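PDB 3TRG: acylphosphatase from Coxiella burnetii, which hydrolyses acyl phosphates, splitting the carboxyl-phosphate bond with water to give a carboxylate and inorganic phosphate. Local coordinates for residues G20-G24 / V25-E29. Numbering follows the deposited sequence.
Sequences GKVQG and VFFRE
Val22 and Phe27 lie near each other across a curled loop, their CA atoms 6.2 Å apart, as the chain runs unbroken from residues 20-24 into 25-29. Gly24 (phi 69°) and Phe26 (phi 54°) both take positive phi, which bends the backbone round on itself; Phe26 is the N-cap of the helix that follows. Across the bend the main chain makes no direct hydrogen bond, and one water takes that place. It donates to Val22 O at 2.8 Å and accepts from Val25 N and from Phe27 N, the latter at 2.9 Å, so a single molecule links the carbonyl of one limb to two amides of the other. Asn46 ND2 gives Val22 O a further hydrogen bond.

This is the acylphosphatase loop between the first strand, 11-19, and helix 27-37, probably the phosphate-binding loop, as in other acylphosphatases. Its amides and the predicted catalytic Arg28 are consistent with that role, and the water occupies amide donors of a loop that in this family helps to bind the phosphate. The helix start could add to the pull on an anion.

Among the side chains, Phe27 sets its CB 3.5 Å from Val22 O, while the CD2-CE2 side of its ring meets the valine obliquely, CD2 lying 4.0 Å from Val22 CB. Val52 touches both residues from strand 52-57. Val25 places CG1 anti to its carbonyl carbon, which brings this methyl to 3.9 Å from Lys21 CE. Bent at chi2, the lysine carries NZ to Gln23 O, a 2.7 Å hydrogen bond whose donor is tilted 28° from the carbonyl plane. Arg28 NH2 reaches Glu29 OE2 at 3.1 Å in a salt bridge whose hydrogen bond is weak, and its NH1 pairs with the C-terminal carboxylate of Arg98.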
loop_
_atom_site.group_PDB
_atom_site.type_symbol
_atom_site.label_atom_id
_atom_site.label_comp_id
_atom_site.label_asym_id
_atom_site.label_seq_id
_atom_site.Cartn_x
_atom_site.Cartn_y
_atom_site.Cartn_z
ATOM N N GLY A 20 12.026 -7.884 1.991
ATOM C CA GLY A 20 13.345 -7.292 2.125
ATOM C C GLY A 20 13.639 -6.887 3.553
ATOM O O GLY A 20 13.109 -7.467 4.502
ATOM N N LYS A 21 14.506 -5.893 3.701
ATOM C CA LYS A 21 14.742 -5.265 4.988
ATOM C C LYS A 21 13.609 -4.274 5.204
ATOM O O LYS A 21 13.656 -3.143 4.715
ATOM C CB LYS A 21 16.099 -4.556 4.985
ATOM C CG LYS A 21 16.244 -3.442 6.015
ATOM C CD LYS A 21 16.141 -3.958 7.438
ATOM C CE LYS A 21 16.335 -2.825 8.436
ATOM N NZ LYS A 21 16.247 -3.300 9.844
ATOM N N VAL A 22 12.574 -4.717 5.912
ATOM C CA VAL A 22 11.365 -3.914 6.072
ATOM C C VAL A 22 10.964 -3.741 7.534
ATOM O O VAL A 22 9.907 -3.185 7.827
ATOM C CB VAL A 22 10.172 -4.512 5.290
ATOM C CG1 VAL A 22 10.481 -4.566 3.799
ATOM C CG2 VAL A 22 9.808 -5.902 5.826
ATOM N N GLN A 23 11.801 -4.231 8.445
ATOM C CA GLN A 23 11.549 -4.072 9.876
ATOM C C GLN A 23 12.449 -3.003 10.485
ATOM O O GLN A 23 13.572 -2.787 10.029
ATOM C CB GLN A 23 11.739 -5.401 10.617
ATOM C CG GLN A 23 10.513 -6.306 10.614
ATOM C CD GLN A 23 10.343 -7.072 9.314
ATOM O OE1 GLN A 23 11.311 -7.305 8.584
ATOM N NE2 GLN A 23 9.109 -7.472 9.020
ATOM N N GLY A 24 11.942 -2.331 11.513
ATOM C CA GLY A 24 12.708 -1.326 12.229
ATOM C C GLY A 24 12.984 -0.069 11.428
ATOM O O GLY A 24 13.947 0.646 11.702
ATOM N N VAL A 25 12.135 0.208 10.444
ATOM C CA VAL A 25 12.289 1.397 9.607
ATOM C C VAL A 25 10.956 2.128 9.443
ATOM O O VAL A 25 10.756 2.883 8.492
ATOM C CB VAL A 25 12.887 1.058 8.216
ATOM C CG1 VAL A 25 14.304 0.502 8.367
ATOM C CG2 VAL A 25 11.996 0.073 7.457
ATOM N N PHE A 26 10.048 1.905 10.387
ATOM C CA PHE A 26 8.758 2.580 10.365
ATOM C C PHE A 26 8.053 2.370 9.025
ATOM O O PHE A 26 7.441 3.289 8.480
ATOM C CB PHE A 26 8.933 4.077 10.645
ATOM C CG PHE A 26 9.470 4.382 12.019
ATOM C CD1 PHE A 26 8.710 4.129 13.146
ATOM C CD2 PHE A 26 10.730 4.937 12.180
ATOM C CE1 PHE A 26 9.201 4.416 14.416
ATOM C CE2 PHE A 26 11.224 5.226 13.440
ATOM C CZ PHE A 26 10.461 4.967 14.558
ATOM N N PHE A 27 8.128 1.154 8.496
ATOM C CA PHE A 27 7.538 0.889 7.185
ATOM C C PHE A 27 6.016 1.089 7.153
ATOM O O PHE A 27 5.494 1.723 6.229
ATOM C CB PHE A 27 7.922 -0.501 6.667
ATOM C CG PHE A 27 8.016 -0.572 5.170
ATOM C CD1 PHE A 27 6.874 -0.483 4.394
ATOM C CD2 PHE A 27 9.245 -0.707 4.540
ATOM C CE1 PHE A 27 6.951 -0.531 3.010
ATOM C CE2 PHE A 27 9.329 -0.755 3.157
ATOM C CZ PHE A 27 8.184 -0.668 2.392
ATOM N N ARG A 28 5.314 0.577 8.165
ATOM C CA ARG A 28 3.861 0.741 8.262
ATOM C C ARG A 28 3.460 2.206 8.192
ATOM O O ARG A 28 2.612 2.595 7.393
ATOM C CB ARG A 28 3.330 0.160 9.578
ATOM C CG ARG A 28 3.255 -1.351 9.649
ATOM C CD ARG A 28 2.668 -1.776 10.991
ATOM N NE ARG A 28 3.093 -0.845 12.025
ATOM C CZ ARG A 28 2.314 -0.381 12.995
ATOM N NH1 ARG A 28 1.055 -0.784 13.100
ATOM N NH2 ARG A 28 2.805 0.485 13.869
ATOM N N GLU A 29 4.061 3.019 9.053
ATOM C CA GLU A 29 3.717 4.433 9.107
ATOM C C GLU A 29 4.003 5.136 7.783
ATOM O O GLU A 29 3.234 5.996 7.357
ATOM C CB GLU A 29 4.435 5.130 10.267
ATOM C CG GLU A 29 3.998 4.631 11.646
ATOM C CD GLU A 29 4.765 3.406 12.109
ATOM O OE1 GLU A 29 5.585 2.865 11.338
ATOM O OE2 GLU A 29 4.555 2.985 13.267
HETATM O O HOH W 1 9.569 -1.057 9.653
#